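Local structure of 3-oxoacyl-[acyl-carrier-protein] synthase 2 (4JGA) at residues A[61-66]-A[214-219]; A[77-82]-A[86-91]; A[243-248]-A[335-340]; A[262-267]-A[272-277]. The protein probably catalyses the chain-elongating condensation of acyl groups with malonyl-[acyl-carrier-protein] in bacterial fatty acid synthesis. One frame throughout, in Å; residues are numbered along the deposited sequence.

Contact 1 (A[61-66]-A[214-219]); sequences KIAGLI and APVTPV
V216 reaches across to A63 and L65 and carries the whole of its segment's part in this contact. Starting at the branch point, V216 CB lies 4.2 Å from L65 CD2, so even the root of the valine side chain is close to the leucine. Its two methyls then share the work. CG1, held anti to the backbone N of V216 (chi1 -173°), settles between two partners, 3.9 Å from A63 CB and 4.1 Å from L65 CD2. The other methyl, V216 CG2, meets A63 CB at 4.0 Å, so the alanine methyl faces the fork of the valine almost evenly. L65 comes in at a slant to V216 and offers CD2 as its touching branch.

The valine sits at the centre of an inverse gamma turn, in which T217 N donates to P215 O over 3.0 Å. Directly after it T217 caps helix 218-226, and T217 OG1 also bonds to E137. On the other segment, A63 pairs through its backbone with K48 in the two-stranded antiparallel sheet of 47-49 and 62-64. The contact thus sets this small sheet against the turn that follows strand 206-213. With no hydrogen bond or charge pair between the segments, methyl-to-methyl van der Waals contact alone joins them, which fixes little about direction and relies on shape.

Contact 2 (A[77-82]-A[86-91]); sequences ENFTQA and NRLSKM
L88 points one methyl, CD2, at both F79 and T80, and the three side chains differ in how they meet there. The phenyl group and the leucine cross at about a right angle: F79 CE2 stands 3.7 Å from L88 CD2, and CZ of the same ring is little farther from that methyl. T80 meets the leucine at a slant, its hydroxyl leading, with T80 OG1 3.4 Å from L88 CD2. Two torsions bring these groups together. L88 extends away from its helix with CG anti to the backbone N (chi1 -179°), whereas F79 has its ring tucked between its own backbone N and carbonyl carbon (chi1 65°), which swings the end of the side chain back toward the leucine.

The contact folds the loop that follows strand 62-64 back onto helix 85-89, the short helix that comes after it. Around this meeting, helix 93-109 packs against F79 and L88, and L167 of helix 163-172 also touches the leucine. At the other end of the contact a water spans the two segments, giving a hydrogen bond to A82 O at 2.7 Å and accepting one from N86 N at 3.0 Å. Within the helical segment, S89 OG donates to N86 O over 2.6 Å.

The T80 hydroxyl gains nothing polar from the leucine methyl; it has a weak hydrogen bond to L76 O instead. Van der Waals contact therefore joins the side chains, while the polar link between the segments runs through a water held by two backbone groups.

Contact 3 (A[243-248]-A[335-340]); sequences RPWDKD and GIELAA
W245 presents the pyrrole part of its indole to L338, and this is the close-packed part of the contact. L338 CB lies 3.9 Å from W245 NE1 and 4.0 Å from W245 CD1, the two side chains running at a slant to each other. With CG anti to its carbonyl carbon (chi1 -51°), W245 sets the indole toward the helix. M354 of strand 353-355 touches both. Farther along the same flank, on the six-membered ring, W245 CZ2 comes only within 4.3 Å of E337 OE1. That carboxylate is engaged otherwise: its oxygens accept from the backbone N atoms of H326 and G327 and from N418 ND2.

Behind the tryptophan the loop is braced by several bonds. R243 to D246 form a type II beta turn closed by D246 N donating to R243 O, and P244 CB lies against one face of the indole, near its rim. D246 OD2 is gripped from opposite faces of its carboxylate plane: R243 NE makes a salt bridge at 3.0 Å, and D248 N closes an Asx turn at 2.8 Å. R243 bonds on to D392.

The solvent side has a different character. K247 and D248 are exposed, as is A339 on the helix, and none of them bridges the segments; K247 instead pairs with D396.

The side chain of E337 lies about 6 Å from the bound potassium ion, whose ligands include A325 and N418. Joining a loop of the N-terminal family region to helix 331-345 of the C-terminal one, the tryptophan contact is consistent with the junction between the two halves of a thiolase-type fold.

Contact 4 (A[262-267]-A[272-277]); sequences VLEEYE and RGAKVY
E264 OE2 is gripped by R272 NE, which donates at 2.8 Å, and is hydrogen-bonded to H268 ND1. The other oxygen also has two partners: E264 OE1 accepts from R272 NH2, also at 2.8 Å, and is bonded to T21 OG1. The arginine therefore grips the carboxylate side-on through NE and one terminal nitrogen, each oxygen using its syn lone pair, with N-H...O angles of 162° and 159°. The two flat groups are turned only 7° apart, which suits a bidentate salt bridge. An outstretched E264 and an R272 chain extended from CG to NE carry the charges to this meeting.

The salt bridge spans a strand-helix-loop connection: E264 sits near the end of strand 257-265 in the central sheet, and R272 directly follows helix 266-271. E265 caps the start of that helix, its OE2 accepting from E267 N at 3.1 Å, while a Schellman motif with G273 at positive phi ends it. The chain then turns so that A274 CB comes 3.6 Å above the guanidinium plane, over its centre, and 4.2 Å from E264 OE1. The remaining nitrogen, R272 NH1, donates to S109 O, and W111 also touches the arginine.

From the N terminus, strand 62-64 opens contact 1, and the chain has run through helix 85-89 and three strands of the central sheet, 122-127, 178-179 and 206-213, before residues 214-219 close that loop. Contact 2 forms entirely within it, closing a short loop between 77-82 and 86-91. The chain then leaves helix 218-226 and opens contact 3 at 243-248, which residues 335-340 complete from helix 331-345. Contact 4 lies inside this second loop, linking the two ends of helix 266-271. No loops cross: there are two successive long loops, each enclosing a short one. Contacts 2 and 3, centres about 41 Å apart, lie on opposite sides of the chain's centre, and contact 3 joins the two family regions.

Contact 1 (A[61-66]-A[214-219])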
loop_
_atom_site.group_PDB
_atom_site.type_symbol
_atom_site.label_atom_id
_atom_site.label_comp_id
_atom_site.label_asym_id
_atom_site.label_seq_id
_atom_site.Cartn_x
_atom_site.Cartn_y
_atom_site.Cartn_z
ATOM N N LYS A 61 -4.963 -22.253 -17.960
ATOM C CA LYS A 61 -4.769 -23.428 -17.123
ATOM C C LYS A 61 -3.331 -23.541 -16.638
ATOM O O LYS A 61 -2.937 -24.573 -16.115
ATOM C CB LYS A 61 -5.150 -24.690 -17.913
ATOM C CG LYS A 61 -6.619 -24.722 -18.320
ATOM C CD LYS A 61 -6.913 -25.841 -19.304
ATOM C CE LYS A 61 -8.273 -25.639 -19.942
ATOM N NZ LYS A 61 -9.384 -25.759 -18.959
ATOM N N ILE A 62 -2.556 -22.471 -16.807
ATOM C CA ILE A 62 -1.109 -22.522 -16.545
ATOM C C ILE A 62 -0.676 -21.329 -15.706
ATOM O O ILE A 62 -1.378 -20.338 -15.630
ATOM C CB ILE A 62 -0.294 -22.500 -17.850
ATOM C CG1 ILE A 62 -0.633 -21.251 -18.684
ATOM C CG2 ILE A 62 -0.544 -23.779 -18.650
ATOM C CD1 ILE A 62 0.320 -20.966 -19.843
ATOM N N ALA A 63 0.495 -21.443 -15.103
ATOM C CA ALA A 63 1.021 -20.380 -14.279
ATOM C C ALA A 63 2.478 -20.653 -13.945
ATOM O O ALA A 63 2.927 -21.791 -14.026
ATOM C CB ALA A 63 0.197 -20.229 -12.988
ATOM N N GLY A 64 3.171 -19.579 -13.566
ATOM C CA GLY A 64 4.484 -19.649 -12.930
ATOM C C GLY A 64 4.304 -19.988 -11.460
ATOM O O GLY A 64 3.852 -19.163 -10.671
ATOM N N LEU A 65 4.657 -21.210 -11.103
ATOM C CA LEU A 65 4.355 -21.730 -9.783
ATOM C C LEU A 65 5.599 -22.172 -9.035
ATOM O O LEU A 65 6.542 -22.756 -9.606
ATOM C CB LEU A 65 3.382 -22.905 -9.901
ATOM C CG LEU A 65 1.995 -22.571 -10.468
ATOM C CD1 LEU A 65 1.274 -23.860 -10.863
ATOM C CD2 LEU A 65 1.156 -21.762 -9.467
ATOM N N ILE A 66 5.571 -21.894 -7.738
ATOM C CA ILE A 66 6.624 -22.272 -6.815
ATOM C C ILE A 66 6.566 -23.800 -6.698
ATOM O O ILE A 66 5.493 -24.368 -6.505
ATOM C CB ILE A 66 6.392 -21.648 -5.408
ATOM C CG1 ILE A 66 6.363 -20.106 -5.438
ATOM C CG2 ILE A 66 7.439 -22.112 -4.426
ATOM C CD1 ILE A 66 7.522 -19.485 -6.168
ATOM N N ALA A 214 0.711 -14.168 -4.267
ATOM C CA ALA A 214 0.183 -15.507 -4.420
ATOM C C ALA A 214 -1.201 -15.396 -5.031
ATOM O O ALA A 214 -2.205 -15.609 -4.368
ATOM C CB ALA A 214 0.129 -16.225 -3.077
ATOM N N PRO A 215 -1.258 -15.043 -6.319
ATOM C CA PRO A 215 -2.525 -14.676 -6.903
ATOM C C PRO A 215 -3.193 -15.801 -7.694
ATOM O O PRO A 215 -4.291 -15.598 -8.232
ATOM C CB PRO A 215 -2.103 -13.603 -7.871
ATOM C CG PRO A 215 -0.813 -14.157 -8.439
ATOM C CD PRO A 215 -0.166 -14.880 -7.286
ATOM N N VAL A 216 -2.542 -16.956 -7.786
ATOM C CA VAL A 216 -3.049 -18.038 -8.606
ATOM C C VAL A 216 -4.077 -18.846 -7.796
ATOM O O VAL A 216 -3.754 -19.875 -7.190
ATOM C CB VAL A 216 -1.918 -18.941 -9.149
ATOM C CG1 VAL A 216 -2.469 -19.965 -10.134
ATOM C CG2 VAL A 216 -0.843 -18.078 -9.817
ATOM N N THR A 217 -5.309 -18.336 -7.805
ATOM C CA THR A 217 -6.465 -18.964 -7.186
ATOM C C THR A 217 -7.594 -18.986 -8.215
ATOM O O THR A 217 -7.517 -18.306 -9.270
ATOM C CB THR A 217 -6.935 -18.168 -5.932
ATOM O OG1 THR A 217 -7.775 -17.068 -6.332
ATOM C CG2 THR A 217 -5.737 -17.631 -5.166
ATOM N N PRO A 218 -8.682 -19.725 -7.902
ATOM C CA PRO A 218 -9.773 -19.798 -8.878
ATOM C C PRO A 218 -10.322 -18.407 -9.248
ATOM O O PRO A 218 -10.493 -18.074 -10.436
ATOM C CB PRO A 218 -10.834 -20.635 -8.134
ATOM C CG PRO A 218 -10.049 -21.513 -7.200
ATOM C CD PRO A 218 -8.914 -20.616 -6.745
ATOM N N VAL A 219 -10.559 -17.579 -8.248
ATOM C CA VAL A 219 -11.146 -16.253 -8.517
ATOM C C VAL A 219 -10.111 -15.296 -9.126
ATOM O O VAL A 219 -10.445 -14.456 -9.961
ATOM C CB VAL A 219 -11.837 -15.662 -7.279
ATOM C CG1 VAL A 219 -10.838 -15.001 -6.356
ATOM C CG2 VAL A 219 -12.895 -14.634 -7.685
#

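Contact 2 (A[77-82]-A[86-91])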
loop_
_atom_site.group_PDB
_atom_site.type_symbol
_atom_site.label_atom_id
_atom_site.label_comp_id
_atom_site.label_asym_id
_atom_site.label_seq_id
_atom_site.Cartn_x
_atom_site.Cartn_y
_atom_site.Cartn_z
ATOM N N GLU A 77 9.542 -24.504 7.153
ATOM C CA GLU A 77 10.595 -25.063 7.984
ATOM C C GLU A 77 11.984 -24.672 7.477
ATOM O O GLU A 77 12.912 -24.530 8.256
ATOM C CB GLU A 77 10.460 -26.620 7.977
ATOM C CG GLU A 77 9.276 -27.243 8.732
ATOM C CD GLU A 77 7.839 -27.017 8.146
ATOM O OE1 GLU A 77 7.633 -26.592 6.989
ATOM O OE2 GLU A 77 6.850 -27.287 8.888
ATOM N N ASN A 78 12.107 -24.482 6.172
ATOM C CA ASN A 78 13.379 -24.076 5.573
ATOM C C ASN A 78 13.898 -22.728 6.024
ATOM O O ASN A 78 15.068 -22.458 5.854
ATOM C CB ASN A 78 13.282 -24.077 4.038
ATOM C CG ASN A 78 13.130 -25.475 3.478
ATOM O OD1 ASN A 78 13.541 -26.445 4.102
ATOM N ND2 ASN A 78 12.552 -25.583 2.276
ATOM N N PHE A 79 13.024 -21.873 6.554
ATOM C CA PHE A 79 13.443 -20.525 6.933
ATOM C C PHE A 79 12.808 -20.006 8.216
ATOM O O PHE A 79 12.968 -18.818 8.553
ATOM C CB PHE A 79 13.157 -19.555 5.775
ATOM C CG PHE A 79 11.689 -19.401 5.467
ATOM C CD1 PHE A 79 11.052 -20.278 4.608
ATOM C CD2 PHE A 79 10.942 -18.422 6.077
ATOM C CE1 PHE A 79 9.700 -20.160 4.342
ATOM C CE2 PHE A 79 9.580 -18.298 5.812
ATOM C CZ PHE A 79 8.965 -19.174 4.960
ATOM N N THR A 80 12.099 -20.884 8.930
ATOM C CA THR A 80 11.340 -20.484 10.104
ATOM C C THR A 80 11.654 -21.455 11.242
ATOM O O THR A 80 11.550 -22.656 11.084
ATOM C CB THR A 80 9.821 -20.518 9.839
ATOM O OG1 THR A 80 9.497 -19.723 8.693
ATOM C CG2 THR A 80 9.038 -19.999 11.068
ATOM N N GLN A 81 12.061 -20.886 12.365
ATOM C CA GLN A 81 12.328 -21.585 13.592
ATOM C C GLN A 81 11.073 -22.380 13.987
ATOM O O GLN A 81 9.944 -21.891 13.830
ATOM C CB GLN A 81 12.588 -20.492 14.635
ATOM C CG GLN A 81 13.733 -20.637 15.590
ATOM C CD GLN A 81 13.656 -19.527 16.638
ATOM O OE1 GLN A 81 13.209 -18.417 16.346
ATOM N NE2 GLN A 81 14.068 -19.822 17.850
ATOM N N ALA A 82 11.271 -23.586 14.514
ATOM C CA ALA A 82 10.171 -24.463 14.956
ATOM C C ALA A 82 9.040 -23.754 15.734
ATOM O O ALA A 82 7.869 -23.974 15.458
ATOM C CB ALA A 82 10.726 -25.619 15.776
ATOM N N ASN A 86 3.833 -22.455 13.466
ATOM C CA ASN A 86 2.386 -22.476 13.637
ATOM C C ASN A 86 1.700 -21.141 13.258
ATOM O O ASN A 86 0.800 -21.115 12.418
ATOM C CB ASN A 86 2.042 -22.798 15.061
ATOM C CG ASN A 86 0.557 -22.953 15.253
ATOM O OD1 ASN A 86 -0.076 -23.681 14.505
ATOM N ND2 ASN A 86 -0.005 -22.281 16.251
ATOM N N ARG A 87 2.166 -20.044 13.851
ATOM C CA ARG A 87 1.608 -18.736 13.548
ATOM C C ARG A 87 1.757 -18.367 12.057
ATOM O O ARG A 87 0.823 -17.841 11.433
ATOM C CB ARG A 87 2.236 -17.662 14.436
ATOM C CG ARG A 87 1.958 -16.254 13.914
ATOM C CD ARG A 87 2.673 -15.157 14.686
ATOM N NE ARG A 87 4.111 -15.171 14.410
ATOM C CZ ARG A 87 5.005 -14.505 15.139
ATOM N NH1 ARG A 87 4.606 -13.724 16.147
ATOM N NH2 ARG A 87 6.295 -14.600 14.840
ATOM N N LEU A 88 2.936 -18.622 11.488
ATOM C CA LEU A 88 3.191 -18.241 10.120
ATOM C C LEU A 88 2.259 -19.027 9.202
ATOM O O LEU A 88 1.811 -18.499 8.168
ATOM C CB LEU A 88 4.675 -18.460 9.741
ATOM C CG LEU A 88 5.074 -18.078 8.312
ATOM C CD1 LEU A 88 4.658 -16.649 7.998
ATOM C CD2 LEU A 88 6.570 -18.216 8.043
ATOM N N SER A 89 1.977 -20.282 9.575
ATOM C CA SER A 89 1.173 -21.163 8.711
ATOM C C SER A 89 -0.295 -20.689 8.589
ATOM O O SER A 89 -0.955 -21.017 7.620
ATOM C CB SER A 89 1.205 -22.608 9.180
ATOM O OG SER A 89 0.528 -22.734 10.407
ATOM N N LYS A 90 -0.750 -19.850 9.517
ATOM C CA LYS A 90 -2.104 -19.281 9.474
ATOM C C LYS A 90 -2.230 -18.130 8.485
ATOM O O LYS A 90 -3.330 -17.750 8.125
ATOM C CB LYS A 90 -2.480 -18.728 10.842
ATOM C CG LYS A 90 -2.191 -19.673 11.977
ATOM C CD LYS A 90 -3.124 -20.831 11.952
ATOM C CE LYS A 90 -2.919 -21.615 13.235
ATOM N NZ LYS A 90 -3.469 -22.956 13.012
ATOM N N MET A 91 -1.093 -17.543 8.099
ATOM C CA MET A 91 -1.061 -16.394 7.202
ATOM C C MET A 91 -1.254 -16.829 5.756
ATOM O O MET A 91 -1.048 -17.992 5.422
ATOM C CB MET A 91 0.277 -15.655 7.348
ATOM C CG MET A 91 0.676 -15.315 8.799
ATOM S SD MET A 91 -0.514 -14.313 9.710
ATOM C CE MET A 91 -0.160 -12.731 9.089
HETATM O O HOH W 1 5.235 -23.600 15.807
#

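Contact 3 (A[243-248]-A[335-340])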
loop_
_atom_site.group_PDB
_atom_site.type_symbol
_atom_site.label_atom_id
_atom_site.label_comp_id
_atom_site.label_asym_id
_atom_site.label_seq_id
_atom_site.Cartn_x
_atom_site.Cartn_y
_atom_site.Cartn_z
ATOM N N ARG A 243 5.834 -15.007 -24.209
ATOM C CA ARG A 243 6.676 -14.739 -25.383
ATOM C C ARG A 243 6.735 -13.247 -25.732
ATOM O O ARG A 243 6.275 -12.813 -26.791
ATOM C CB ARG A 243 6.226 -15.598 -26.573
ATOM C CG ARG A 243 4.742 -15.574 -26.890
ATOM C CD ARG A 243 4.322 -16.816 -27.677
ATOM N NE ARG A 243 5.219 -17.109 -28.793
ATOM C CZ ARG A 243 6.027 -18.172 -28.926
ATOM N NH1 ARG A 243 6.096 -19.146 -28.024
ATOM N NH2 ARG A 243 6.795 -18.265 -30.010
ATOM N N PRO A 244 7.349 -12.459 -24.835
ATOM C CA PRO A 244 7.372 -11.012 -25.012
ATOM C C PRO A 244 7.967 -10.593 -26.352
ATOM O O PRO A 244 8.992 -11.123 -26.780
ATOM C CB PRO A 244 8.212 -10.504 -23.826
ATOM C CG PRO A 244 8.153 -11.631 -22.824
ATOM C CD PRO A 244 8.137 -12.880 -23.670
ATOM N N TRP A 245 7.264 -9.670 -26.998
ATOM C CA TRP A 245 7.576 -9.110 -28.316
ATOM C C TRP A 245 7.512 -10.105 -29.482
ATOM O O TRP A 245 7.863 -9.747 -30.611
ATOM C CB TRP A 245 8.903 -8.356 -28.296
ATOM C CG TRP A 245 8.985 -7.378 -27.195
ATOM C CD1 TRP A 245 8.296 -6.174 -27.075
ATOM C CD2 TRP A 245 9.792 -7.483 -26.029
ATOM N NE1 TRP A 245 8.639 -5.550 -25.881
ATOM C CE2 TRP A 245 9.553 -6.321 -25.231
ATOM C CE3 TRP A 245 10.696 -8.439 -25.564
ATOM C CZ2 TRP A 245 10.182 -6.119 -24.027
ATOM C CZ3 TRP A 245 11.325 -8.215 -24.358
ATOM C CH2 TRP A 245 11.085 -7.072 -23.615
ATOM N N ASP A 246 7.095 -11.350 -29.206
ATOM C CA ASP A 246 6.931 -12.362 -30.246
ATOM C C ASP A 246 5.581 -12.118 -30.924
ATOM O O ASP A 246 4.605 -11.710 -30.280
ATOM C CB ASP A 246 6.973 -13.775 -29.683
ATOM C CG ASP A 246 6.972 -14.828 -30.771
ATOM O OD1 ASP A 246 8.074 -15.120 -31.304
ATOM O OD2 ASP A 246 5.861 -15.356 -31.090
ATOM N N LYS A 247 5.543 -12.349 -32.227
ATOM C CA LYS A 247 4.328 -12.164 -33.000
ATOM C C LYS A 247 3.192 -13.038 -32.542
ATOM O O LYS A 247 2.049 -12.698 -32.812
ATOM C CB LYS A 247 4.585 -12.399 -34.493
ATOM C CG LYS A 247 5.284 -11.214 -35.133
ATOM C CD LYS A 247 5.214 -11.204 -36.647
ATOM C CE LYS A 247 6.039 -10.053 -37.185
ATOM N NZ LYS A 247 6.171 -10.116 -38.637
ATOM N N ASP A 248 3.476 -14.179 -31.910
ATOM C CA ASP A 248 2.385 -15.042 -31.442
ATOM C C ASP A 248 1.985 -14.780 -29.982
ATOM O O ASP A 248 1.210 -15.550 -29.408
ATOM C CB ASP A 248 2.710 -16.502 -31.646
ATOM C CG ASP A 248 1.460 -17.332 -31.866
ATOM O OD1 ASP A 248 0.526 -16.848 -32.559
ATOM O OD2 ASP A 248 1.372 -18.487 -31.369
ATOM N N GLY A 335 4.240 -3.731 -27.199
ATOM C CA GLY A 335 4.510 -2.801 -28.292
ATOM C C GLY A 335 4.675 -1.382 -27.800
ATOM O O GLY A 335 5.521 -0.652 -28.281
ATOM N N ILE A 336 3.856 -0.999 -26.830
ATOM C CA ILE A 336 3.940 0.320 -26.241
ATOM C C ILE A 336 5.274 0.526 -25.526
ATOM O O ILE A 336 5.923 1.582 -25.697
ATOM C CB ILE A 336 2.750 0.567 -25.304
ATOM C CG1 ILE A 336 1.478 0.740 -26.155
ATOM C CG2 ILE A 336 2.972 1.795 -24.455
ATOM C CD1 ILE A 336 0.198 0.502 -25.363
ATOM N N GLU A 337 5.679 -0.474 -24.748
ATOM C CA GLU A 337 6.961 -0.409 -24.037
ATOM C C GLU A 337 8.114 -0.387 -25.044
ATOM O O GLU A 337 9.034 0.408 -24.927
ATOM C CB GLU A 337 7.143 -1.575 -23.071
ATOM C CG GLU A 337 8.464 -1.480 -22.312
ATOM C CD GLU A 337 8.620 -2.532 -21.240
ATOM O OE1 GLU A 337 7.985 -3.593 -21.381
ATOM O OE2 GLU A 337 9.402 -2.315 -20.271
ATOM N N LEU A 338 8.035 -1.229 -26.051
ATOM C CA LEU A 338 9.088 -1.249 -27.057
ATOM C C LEU A 338 9.256 0.128 -27.732
ATOM O O LEU A 338 10.386 0.597 -27.920
ATOM C CB LEU A 338 8.801 -2.324 -28.102
ATOM C CG LEU A 338 9.796 -2.403 -29.255
ATOM C CD1 LEU A 338 11.101 -2.971 -28.751
ATOM C CD2 LEU A 338 9.261 -3.239 -30.394
ATOM N N ALA A 339 8.145 0.752 -28.123
ATOM C CA ALA A 339 8.198 2.041 -28.830
ATOM C C ALA A 339 8.717 3.114 -27.883
ATOM O O ALA A 339 9.566 3.924 -28.285
ATOM C CB ALA A 339 6.844 2.425 -29.435
ATOM N N ALA A 340 8.259 3.112 -26.636
ATOM C CA ALA A 340 8.796 4.074 -25.650
ATOM C C ALA A 340 10.323 3.902 -25.410
ATOM O O ALA A 340 11.068 4.865 -25.391
ATOM C CB ALA A 340 8.042 3.975 -24.321
#

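Contact 4 (A[262-267]-A[272-277])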
loop_
_atom_site.group_PDB
_atom_site.type_symbol
_atom_site.label_atom_id
_atom_site.label_comp_id
_atom_site.label_asym_id
_atom_site.label_seq_id
_atom_site.Cartn_x
_atom_site.Cartn_y
_atom_site.Cartn_z
ATOM N N VAL A 262 17.669 -5.779 0.859
ATOM C CA VAL A 262 18.116 -4.859 1.882
ATOM C C VAL A 262 18.818 -3.696 1.176
ATOM O O VAL A 262 19.752 -3.891 0.389
ATOM C CB VAL A 262 19.076 -5.514 2.892
ATOM C CG1 VAL A 262 19.443 -4.557 4.012
ATOM C CG2 VAL A 262 18.430 -6.783 3.468
ATOM N N LEU A 263 18.294 -2.496 1.452
ATOM C CA LEU A 263 18.911 -1.236 1.060
ATOM C C LEU A 263 19.503 -0.573 2.284
ATOM O O LEU A 263 18.978 -0.681 3.394
ATOM C CB LEU A 263 17.912 -0.286 0.408
ATOM C CG LEU A 263 17.132 -0.797 -0.809
ATOM C CD1 LEU A 263 16.301 0.366 -1.351
ATOM C CD2 LEU A 263 18.031 -1.406 -1.896
ATOM N N GLU A 264 20.591 0.144 2.069
ATOM C CA GLU A 264 21.365 0.651 3.157
ATOM C C GLU A 264 22.088 1.929 2.775
ATOM O O GLU A 264 22.569 2.081 1.635
ATOM C CB GLU A 264 22.326 -0.444 3.593
ATOM C CG GLU A 264 23.158 -0.120 4.835
ATOM C CD GLU A 264 23.845 -1.359 5.411
ATOM O OE1 GLU A 264 23.696 -2.465 4.813
ATOM O OE2 GLU A 264 24.510 -1.213 6.467
ATOM N N GLU A 265 22.159 2.862 3.721
ATOM C CA GLU A 265 22.908 4.098 3.500
ATOM C C GLU A 265 24.392 3.715 3.294
ATOM O O GLU A 265 24.924 2.842 3.977
ATOM C CB GLU A 265 22.746 5.047 4.681
ATOM C CG GLU A 265 23.345 6.422 4.467
ATOM C CD GLU A 265 24.826 6.504 4.775
ATOM O OE1 GLU A 265 25.283 5.868 5.749
ATOM O OE2 GLU A 265 25.546 7.218 4.039
ATOM N N TYR A 266 25.043 4.363 2.339
ATOM C CA TYR A 266 26.328 3.874 1.868
ATOM C C TYR A 266 27.400 3.856 2.959
ATOM O O TYR A 266 28.080 2.869 3.104
ATOM C CB TYR A 266 26.785 4.686 0.650
ATOM C CG TYR A 266 28.026 4.178 -0.039
ATOM C CD1 TYR A 266 28.343 2.822 -0.031
ATOM C CD2 TYR A 266 28.881 5.040 -0.692
ATOM C CE1 TYR A 266 29.471 2.339 -0.660
ATOM C CE2 TYR A 266 30.024 4.575 -1.334
ATOM C CZ TYR A 266 30.308 3.216 -1.328
ATOM O OH TYR A 266 31.444 2.709 -1.935
ATOM N N GLU A 267 27.586 4.951 3.692
ATOM C CA GLU A 267 28.627 4.984 4.736
ATOM C C GLU A 267 28.393 3.895 5.791
ATOM O O GLU A 267 29.318 3.171 6.177
ATOM C CB GLU A 267 28.764 6.354 5.417
ATOM C CG GLU A 267 29.154 7.510 4.495
ATOM C CD GLU A 267 30.440 7.286 3.691
ATOM O OE1 GLU A 267 31.442 6.895 4.299
ATOM O OE2 GLU A 267 30.475 7.490 2.438
ATOM N N ARG A 272 30.389 -1.104 8.354
ATOM C CA ARG A 272 30.240 -2.445 8.922
ATOM C C ARG A 272 30.759 -3.545 8.009
ATOM O O ARG A 272 30.598 -4.706 8.307
ATOM C CB ARG A 272 28.777 -2.719 9.301
ATOM C CG ARG A 272 27.862 -3.048 8.147
ATOM C CD ARG A 272 26.438 -3.249 8.678
ATOM N NE ARG A 272 25.515 -3.528 7.599
ATOM C CZ ARG A 272 25.330 -4.731 7.047
ATOM N NH1 ARG A 272 25.978 -5.817 7.492
ATOM N NH2 ARG A 272 24.495 -4.854 6.047
ATOM N N GLY A 273 31.404 -3.189 6.908
ATOM C CA GLY A 273 31.953 -4.177 5.971
ATOM C C GLY A 273 30.914 -4.924 5.138
ATOM O O GLY A 273 31.139 -6.051 4.765
ATOM N N ALA A 274 29.783 -4.309 4.837
ATOM C CA ALA A 274 28.705 -5.020 4.138
ATOM C C ALA A 274 29.124 -5.417 2.724
ATOM O O ALA A 274 29.902 -4.709 2.100
ATOM C CB ALA A 274 27.475 -4.135 4.053
ATOM N N LYS A 275 28.568 -6.508 2.200
ATOM C CA LYS A 275 28.649 -6.794 0.764
ATOM C C LYS A 275 27.799 -5.733 0.035
ATOM O O LYS A 275 26.704 -5.356 0.499
ATOM C CB LYS A 275 28.100 -8.192 0.463
ATOM N N VAL A 276 28.290 -5.220 -1.081
ATOM C CA VAL A 276 27.554 -4.201 -1.811
ATOM C C VAL A 276 27.355 -4.665 -3.253
ATOM O O VAL A 276 28.320 -4.886 -3.964
ATOM C CB VAL A 276 28.299 -2.868 -1.787
ATOM C CG1 VAL A 276 27.587 -1.849 -2.654
ATOM C CG2 VAL A 276 28.431 -2.354 -0.355
ATOM N N TYR A 277 26.103 -4.854 -3.650
ATOM C CA TYR A 277 25.761 -5.344 -4.991
ATOM C C TYR A 277 25.695 -4.236 -6.037
ATOM O O TYR A 277 25.895 -4.507 -7.223
ATOM C CB TYR A 277 24.404 -6.021 -4.971
ATOM C CG TYR A 277 24.360 -7.332 -4.234
ATOM C CD1 TYR A 277 24.673 -8.524 -4.886
ATOM C CD2 TYR A 277 23.951 -7.396 -2.909
ATOM C CE1 TYR A 277 24.624 -9.737 -4.221
ATOM C CE2 TYR A 277 23.922 -8.611 -2.240
ATOM C CZ TYR A 277 24.257 -9.775 -2.916
ATOM O OH TYR A 277 24.197 -10.970 -2.284
#